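Side-chain contacts in type II restriction enzyme AgeI (Thalassobius gelatinovorus, PDB 5DWA), which recognises the double-stranded DNA sequence 5'-ACCGGT-3' and cleaves it after the first A, leaving fragments with terminal 5'-phosphates: residues Asp223-Ile228 with Ser245-Thr250; Tyr258-Gly261 with Asp266-Phe269. All blocks are in the same frame, centred on the assembly; numbering follows the deposited sequence. Where two conformers were deposited one is given.

Interactions 1 and 2 follow one another along the chain, and their centres lie 16 Å apart. Both adjoin strand 257-259, the outermost strand on one side of the central mixed sheet within this chain. Interaction 1 ties helix 223-230 to the loop that leads into this strand. Interaction 2 joins the strand end to the start of the last helix, 268-277. The two touch by packing, with Pro246 N 3.9 Å from Val259 CG2. Only interaction 1 reaches the bound DNA, through Asp223 and Lys224 at a phosphate. The nearest atom of interaction 2 is about 16 Å from the nucleic acid.

Interaction 1 (Asp223-Ile228 with Ser245-Thr250); sequences DKRNYI and SPSNAT. With nucleotides of chain D.
The Arg225 guanidinium meets the backbone carbonyl of Ser245 with its edge, nearly in its own plane. The contact lies in the PD-(D/E)XK nuclease fold, where helix 223-230 faces the loop before strand 257-259. Arg225 NH2 donates to Ser245 O with an N-H...O angle of 164°. The modelled length is very short, and Arg225 has two deposited conformers, so its value is doubtful. NH1 adds a weak bond to the same oxygen. Arg225 CG is anti to the backbone N (chi1 -178°), and a bend at chi3 turns the guanidinium to the carbonyl. Glu229 forms a salt bridge with NH1 and also takes a bond from Ser247 OG, while Leu215 O accepts a hydrogen bond from NE. Water 1 accepts a bond from Ser245 N at 2.8 Å and a weak one from Arg225 NH2.

The start of the helix grips a DNA phosphate. Lys224 NZ lies 2.9 Å from Asp223 OD1 in a salt bridge that uses the syn lone pair of OD1, and has a second carboxylate partner in Glu173. With an asparagine in place of Asp223, Lys224 would lose one charged mate, and its amine would probably be less firmly placed at the phosphate. Lys224 NZ donates to OP2 of DG3 of chain D at 3.1 Å. On the same phosphate, OP1 of DG3 accepts a hydrogen bond from Asp223 N at 3.0 Å, with an N-H...O angle of 165°.

Interaction 2 (Tyr258-Gly261 with Asp266-Phe269); sequences YVSG and DDEF
This is a largely water-bridged surface contact between the end of strand 257-259, at one side of the central sheet, and the beginning of helix 268-277. Glu268 carries most of it. Its chain is extended beyond CG and lays the carboxylate beside Tyr258. Glu268 OE2 is 3.7 Å from Tyr258 CD1, and the ring and carboxylate planes stand 83° apart. Glu268 OE1 is 3.7 Å from Tyr258 CB. Two waters then fasten OE1 to the strand backbone. Water 2 accepts from Val259 N and donates to Glu268 OE1 at 2.8 Å. Water 3 donates to Val259 O and to Glu268 OE1, each at 3.0 Å.

Farther along, Ser260 OG sits between its backbone N and carbonyl carbon (chi1 78°) and donates to Gly261 O at 2.8 Å. Water 4 donates to this OG and accepts from Phe269 N at 2.9 Å, linking the turn to the first turn of the helix. Phe269 packs edge-to-face on Phe238, and Tyr258 also meets the Phe238 ring.

Asp267 OD2 lies 4.1 Å from Ser260 OG, and Asp267 OD2 is hydrogen-bonded to Tyr104 OH. Asp267 is the N-cap of the helix. Its OD1 caps a backbone N just past Phe269, while its own backbone N bonds to Thr270 OG1, the reciprocal pattern of a capping box.

Interaction 1 (Asp223-Ile228 with Ser245-Thr250)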
ATOM      1  N   ASP A 223      -1.096  13.718  -9.466  1.00 19.00           N
ATOM      2  CA  ASP A 223      -1.058  14.213  -8.096  1.00 19.74           C
ATOM      3  C   ASP A 223       0.331  14.002  -7.500  1.00 20.07           C
ATOM      4  O   ASP A 223       0.771  14.770  -6.650  1.00 20.24           O
ATOM      5  CB  ASP A 223      -2.141  13.551  -7.242  1.00 21.65           C
ATOM      6  CG  ASP A 223      -1.971  12.057  -7.125  1.00 23.28           C
ATOM      7  OD1 ASP A 223      -1.177  11.471  -7.888  1.00 22.73           O
ATOM      8  OD2 ASP A 223      -2.660  11.471  -6.268  1.00 25.08           O
ATOM      9  N   LYS A 224       1.030  12.981  -7.984  1.00 19.11           N
ATOM     10  CA  LYS A 224       2.384  12.708  -7.530  1.00 19.62           C
ATOM     11  C   LYS A 224       3.360  13.801  -7.943  1.00 19.00           C
ATOM     12  O   LYS A 224       4.236  14.173  -7.164  1.00 19.01           O
ATOM     13  CB  LYS A 224       2.840  11.349  -8.050  1.00 20.77           C
ATOM     14  CG  LYS A 224       2.251  10.200  -7.257  1.00 22.94           C
ATOM     15  CD  LYS A 224       2.067   8.985  -8.099  1.00 25.87           C
ATOM     16  CE  LYS A 224       0.857   9.132  -8.982  1.00 24.56           C
ATOM     17  NZ  LYS A 224      -0.389   8.710  -8.293  1.00 24.34           N
ATOM     18  N   ARG A 225       3.222  14.327  -9.156  0.74 19.15           N
ATOM     19  CA  ARG A 225       4.097  15.413  -9.574  0.74 18.95           C
ATOM     20  C   ARG A 225       3.812  16.654  -8.731  0.74 19.78           C
ATOM     21  O   ARG A 225       4.722  17.416  -8.406  0.74 20.23           O
ATOM     22  CB  ARG A 225       3.935  15.735 -11.059  0.74 19.20           C
ATOM     23  CG  ARG A 225       4.877  16.837 -11.532  0.74 19.99           C
ATOM     24  CD  ARG A 225       4.799  17.057 -13.032  0.74 20.95           C
ATOM     25  NE  ARG A 225       5.294  15.906 -13.777  0.74 20.94           N
ATOM     26  CZ  ARG A 225       6.544  15.776 -14.211  0.74 20.41           C
ATOM     27  NH1 ARG A 225       7.443  16.725 -13.969  0.74 20.10           N
ATOM     28  NH2 ARG A 225       6.899  14.688 -14.878  0.74 19.94           N
ATOM     29  N   ASN A 226       2.547  16.838  -8.367  1.00 20.78           N
ATOM     30  CA  ASN A 226       2.156  17.950  -7.507  1.00 22.55           C
ATOM     31  C   ASN A 226       2.790  17.846  -6.115  1.00 21.50           C
ATOM     32  O   ASN A 226       3.143  18.859  -5.526  1.00 21.42           O
ATOM     33  CB  ASN A 226       0.626  18.031  -7.385  1.00 25.39           C
ATOM     34  CG  ASN A 226      -0.045  18.513  -8.664  1.00 30.48           C
ATOM     35  OD1 ASN A 226       0.556  19.238  -9.457  1.00 32.77           O
ATOM     36  ND2 ASN A 226      -1.298  18.121  -8.861  1.00 32.50           N
ATOM     37  N   TYR A 227       2.938  16.625  -5.599  1.00 21.94           N
ATOM     38  CA  TYR A 227       3.609  16.418  -4.311  1.00 22.01           C
ATOM     39  C   TYR A 227       5.003  17.031  -4.330  1.00 21.07           C
ATOM     40  O   TYR A 227       5.439  17.666  -3.366  1.00 20.59           O
ATOM     41  CB  TYR A 227       3.737  14.925  -3.973  1.00 22.83           C
ATOM     42  CG  TYR A 227       2.447  14.149  -3.788  1.00 25.19           C
ATOM     43  CD1 TYR A 227       1.278  14.767  -3.366  1.00 26.69           C
ATOM     44  CD2 TYR A 227       2.412  12.779  -4.030  1.00 25.76           C
ATOM     45  CE1 TYR A 227       0.107  14.043  -3.196  1.00 28.15           C
ATOM     46  CE2 TYR A 227       1.248  12.050  -3.867  1.00 26.33           C
ATOM     47  CZ  TYR A 227       0.099  12.686  -3.448  1.00 27.59           C
ATOM     48  OH  TYR A 227      -1.063  11.962  -3.285  1.00 29.17           O
ATOM     49  N   ILE A 228       5.706  16.812  -5.437  1.00 20.24           N
ATOM     50  CA  ILE A 228       7.085  17.240  -5.592  1.00 20.38           C
ATOM     51  C   ILE A 228       7.220  18.698  -6.014  1.00 19.88           C
ATOM     52  O   ILE A 228       7.837  19.509  -5.313  1.00 19.94           O
ATOM     53  CB  ILE A 228       7.805  16.356  -6.627  1.00 20.74           C
ATOM     54  CG1 ILE A 228       7.811  14.901  -6.156  1.00 20.00           C
ATOM     55  CG2 ILE A 228       9.223  16.849  -6.876  1.00 20.80           C
ATOM     56  CD1 ILE A 228       7.899  13.883  -7.289  1.00 20.39           C
ATOM     57  N   SER A 245       8.804  12.741 -17.557  1.00 18.60           N
ATOM     58  CA  SER A 245       9.074  14.114 -17.955  1.00 21.29           C
ATOM     59  C   SER A 245       9.787  14.839 -16.826  1.00 21.31           C
ATOM     60  O   SER A 245       9.293  14.873 -15.703  1.00 20.26           O
ATOM     61  CB  SER A 245       7.784  14.847 -18.319  1.00 24.08           C
ATOM     62  OG  SER A 245       7.179  14.254 -19.453  1.00 27.50           O
ATOM     63  N   PRO A 246      10.957  15.415 -17.124  1.00 21.85           N
ATOM     64  CA  PRO A 246      11.652  16.191 -16.095  1.00 23.01           C
ATOM     65  C   PRO A 246      10.911  17.476 -15.772  1.00 22.86           C
ATOM     66  O   PRO A 246      10.069  17.937 -16.544  1.00 22.80           O
ATOM     67  CB  PRO A 246      13.012  16.486 -16.732  1.00 23.58           C
ATOM     68  CG  PRO A 246      12.779  16.369 -18.201  1.00 24.51           C
ATOM     69  CD  PRO A 246      11.748  15.299 -18.360  1.00 23.33           C
ATOM     70  N   SER A 247      11.223  18.041 -14.615  1.00 23.48           N
ATOM     71  CA  SER A 247      10.688  19.335 -14.236  1.00 23.61           C
ATOM     72  C   SER A 247      11.169  20.420 -15.191  1.00 26.03           C
ATOM     73  O   SER A 247      12.257  20.315 -15.756  1.00 26.08           O
ATOM     74  CB  SER A 247      11.106  19.678 -12.808  1.00 23.31           C
ATOM     75  OG  SER A 247      10.505  18.797 -11.880  1.00 23.89           O
ATOM     76  N   ASN A 248      10.358  21.460 -15.361  1.00 27.43           N
ATOM     77  CA  ASN A 248      10.822  22.674 -16.020  1.00 29.95           C
ATOM     78  C   ASN A 248      11.921  23.331 -15.184  1.00 30.40           C
ATOM     79  O   ASN A 248      12.205  22.893 -14.067  1.00 30.25           O
ATOM     80  CB  ASN A 248       9.662  23.649 -16.243  1.00 31.57           C
ATOM     81  CG  ASN A 248       8.625  23.112 -17.210  1.00 33.76           C
ATOM     82  OD1 ASN A 248       8.948  22.375 -18.140  1.00 33.98           O
ATOM     83  ND2 ASN A 248       7.369  23.482 -16.993  1.00 35.01           N
ATOM     84  N   ALA A 249      12.527  24.388 -15.717  1.00 31.55           N
ATOM     85  CA  ALA A 249      13.635  25.060 -15.042  1.00 32.34           C
ATOM     86  C   ALA A 249      13.232  25.583 -13.664  1.00 31.93           C
ATOM     87  O   ALA A 249      14.042  25.614 -12.738  1.00 31.77           O
ATOM     88  CB  ALA A 249      14.165  26.195 -15.901  1.00 33.75           C
ATOM     89  N   THR A 250      11.977  25.995 -13.532  1.00 31.46           N
ATOM     90  CA  THR A 250      11.467  26.456 -12.252  1.00 31.33           C
ATOM     91  C   THR A 250      10.206  25.697 -11.867  1.00 29.23           C
ATOM     92  O   THR A 250       9.379  25.362 -12.717  1.00 30.25           O
ATOM     93  CB  THR A 250      11.153  27.968 -12.266  1.00 33.84           C
ATOM     94  OG1 THR A 250      10.011  28.212 -13.097  1.00 36.21           O
ATOM     95  CG2 THR A 250      12.345  28.763 -12.787  1.00 33.73           C
TER
ATOM     96  P    DG D   3      -3.289  10.283 -10.459  1.00 23.97           P
ATOM     97  OP1  DG D   3      -3.166  11.758 -10.395  1.00 24.96           O
ATOM     98  OP2  DG D   3      -2.099   9.452 -10.717  1.00 23.97           O
ATOM     99  O5'  DG D   3      -3.989   9.759  -9.116  1.00 23.61           O
ATOM    100  C5'  DG D   3      -5.231  10.319  -8.726  1.00 23.51           C
ATOM    101  C4'  DG D   3      -6.149   9.294  -8.072  1.00 21.08           C
ATOM    102  O4'  DG D   3      -6.496   8.234  -9.006  1.00 19.89           O
ATOM    103  C3'  DG D   3      -5.604   8.593  -6.835  1.00 20.72           C
ATOM    104  O3'  DG D   3      -6.709   8.371  -5.947  1.00 21.72           O
ATOM    105  C2'  DG D   3      -5.069   7.278  -7.414  1.00 20.04           C
ATOM    106  C1'  DG D   3      -6.141   6.976  -8.454  1.00 18.68           C
ATOM    107  N9   DG D   3      -5.713   6.124  -9.563  1.00 18.40           N
ATOM    108  C8   DG D   3      -4.601   6.284 -10.355  1.00 16.92           C
ATOM    109  N7   DG D   3      -4.510   5.394 -11.308  1.00 17.59           N
ATOM    110  C5   DG D   3      -5.657   4.617 -11.162  1.00 17.86           C
ATOM    111  C6   DG D   3      -6.120   3.506 -11.916  1.00 16.84           C
ATOM    112  O6   DG D   3      -5.595   2.970 -12.892  1.00 17.78           O
ATOM    113  N1   DG D   3      -7.320   3.013 -11.426  1.00 16.44           N
ATOM    114  C2   DG D   3      -8.001   3.527 -10.355  1.00 18.52           C
ATOM    115  N2   DG D   3      -9.147   2.913 -10.031  1.00 20.09           N
ATOM    116  N3   DG D   3      -7.581   4.568  -9.640  1.00 18.18           N
ATOM    117  C4   DG D   3      -6.414   5.062 -10.107  1.00 17.86           C
TER
HETATM  118  O   HOH W   1       6.419  11.829 -16.324  1.00 21.59           O

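Interaction 2 (Tyr258-Gly261 with Asp266-Phe269)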
ATOM      1  N   TYR A 258      14.280  14.892 -11.722  1.00 16.87           N
ATOM      2  CA  TYR A 258      15.375  14.641 -12.659  1.00 16.71           C
ATOM      3  C   TYR A 258      15.237  13.247 -13.260  1.00 16.10           C
ATOM      4  O   TYR A 258      14.707  12.341 -12.624  1.00 16.53           O
ATOM      5  CB  TYR A 258      16.735  14.781 -11.964  1.00 18.89           C
ATOM      6  CG  TYR A 258      16.961  16.145 -11.356  1.00 21.91           C
ATOM      7  CD1 TYR A 258      17.365  17.219 -12.143  1.00 24.34           C
ATOM      8  CD2 TYR A 258      16.756  16.365 -10.000  1.00 22.18           C
ATOM      9  CE1 TYR A 258      17.563  18.475 -11.592  1.00 25.44           C
ATOM     10  CE2 TYR A 258      16.950  17.612  -9.444  1.00 23.47           C
ATOM     11  CZ  TYR A 258      17.353  18.663 -10.242  1.00 25.58           C
ATOM     12  OH  TYR A 258      17.548  19.906  -9.681  1.00 27.68           O
ATOM     13  N   VAL A 259      15.720  13.084 -14.486  1.00 16.51           N
ATOM     14  CA  VAL A 259      15.537  11.837 -15.221  1.00 17.82           C
ATOM     15  C   VAL A 259      16.859  11.405 -15.837  1.00 18.95           C
ATOM     16  O   VAL A 259      17.547  12.211 -16.466  1.00 19.90           O
ATOM     17  CB  VAL A 259      14.471  11.985 -16.338  1.00 18.67           C
ATOM     18  CG1 VAL A 259      14.263  10.666 -17.071  1.00 18.61           C
ATOM     19  CG2 VAL A 259      13.149  12.481 -15.766  1.00 19.17           C
ATOM     20  N   SER A 260      17.220  10.135 -15.673  1.00 19.24           N
ATOM     21  CA  SER A 260      18.469   9.642 -16.251  1.00 19.69           C
ATOM     22  C   SER A 260      18.453   8.145 -16.460  1.00 19.59           C
ATOM     23  O   SER A 260      17.560   7.449 -15.978  1.00 19.73           O
ATOM     24  CB  SER A 260      19.664  10.009 -15.365  1.00 21.38           C
ATOM     25  OG  SER A 260      19.763   9.149 -14.240  1.00 22.54           O
ATOM     26  N   GLY A 261      19.455   7.662 -17.190  1.00 19.76           N
ATOM     27  CA  GLY A 261      19.736   6.242 -17.248  1.00 20.05           C
ATOM     28  C   GLY A 261      20.321   5.812 -15.915  1.00 19.94           C
ATOM     29  O   GLY A 261      20.586   6.647 -15.044  1.00 20.50           O
ATOM     30  N   ASP A 266      29.494   9.198 -12.854  1.00 28.26           N
ATOM     31  CA  ASP A 266      28.816  10.372 -12.315  1.00 28.93           C
ATOM     32  C   ASP A 266      27.541  10.668 -13.098  1.00 26.39           C
ATOM     33  O   ASP A 266      27.500  10.484 -14.318  1.00 27.50           O
ATOM     34  CB  ASP A 266      29.741  11.593 -12.351  1.00 32.09           C
ATOM     35  CG  ASP A 266      30.947  11.435 -11.454  1.00 35.87           C
ATOM     36  OD1 ASP A 266      31.028  12.154 -10.438  1.00 37.45           O
ATOM     37  OD2 ASP A 266      31.810  10.585 -11.759  1.00 37.55           O
ATOM     38  N   ASP A 267      26.497  11.113 -12.400  1.00 24.15           N
ATOM     39  CA  ASP A 267      25.277  11.559 -13.066  1.00 22.70           C
ATOM     40  C   ASP A 267      24.618  12.689 -12.279  1.00 22.30           C
ATOM     41  O   ASP A 267      25.216  13.232 -11.351  1.00 22.60           O
ATOM     42  CB  ASP A 267      24.299  10.390 -13.276  1.00 22.00           C
ATOM     43  CG  ASP A 267      23.858   9.727 -11.975  1.00 22.01           C
ATOM     44  OD1 ASP A 267      24.181  10.223 -10.880  1.00 21.59           O
ATOM     45  OD2 ASP A 267      23.162   8.693 -12.050  1.00 22.69           O
ATOM     46  N   GLU A 268      23.398  13.054 -12.656  1.00 23.35           N
ATOM     47  CA  GLU A 268      22.708  14.144 -11.975  1.00 24.71           C
ATOM     48  C   GLU A 268      22.513  13.864 -10.487  1.00 22.44           C
ATOM     49  O   GLU A 268      22.561  14.785  -9.673  1.00 22.98           O
ATOM     50  CB  GLU A 268      21.363  14.425 -12.638  1.00 28.07           C
ATOM     51  CG  GLU A 268      21.493  15.121 -13.979  1.00 31.00           C
ATOM     52  CD  GLU A 268      20.194  15.745 -14.431  1.00 34.56           C
ATOM     53  OE1 GLU A 268      19.223  14.996 -14.667  1.00 35.41           O
ATOM     54  OE2 GLU A 268      20.141  16.988 -14.539  1.00 36.62           O
ATOM     55  N   PHE A 269      22.307  12.599 -10.131  1.00 20.62           N
ATOM     56  CA  PHE A 269      22.119  12.232  -8.729  1.00 19.30           C
ATOM     57  C   PHE A 269      23.399  12.436  -7.917  1.00 18.72           C
ATOM     58  O   PHE A 269      23.371  13.067  -6.855  1.00 18.14           O
ATOM     59  CB  PHE A 269      21.635  10.783  -8.606  1.00 18.52           C
ATOM     60  CG  PHE A 269      21.530  10.296  -7.182  1.00 18.29           C
ATOM     61  CD1 PHE A 269      20.606  10.854  -6.314  1.00 19.59           C
ATOM     62  CD2 PHE A 269      22.361   9.288  -6.712  1.00 18.85           C
ATOM     63  CE1 PHE A 269      20.504  10.410  -5.003  1.00 19.72           C
ATOM     64  CE2 PHE A 269      22.266   8.844  -5.399  1.00 19.02           C
ATOM     65  CZ  PHE A 269      21.329   9.403  -4.547  1.00 19.01           C
TER
HETATM   66  O   HOH W   2      16.737  15.523 -15.734  1.00 22.86           O
HETATM   67  O   HOH W   3      20.321  13.208 -16.821  1.00 34.99           O
HETATM   68  O   HOH W   4      21.087  10.870 -12.150  1.00 26.50           O
HETATM   69  O   HOH W   5      23.289   7.222 -14.209  1.00 29.84           O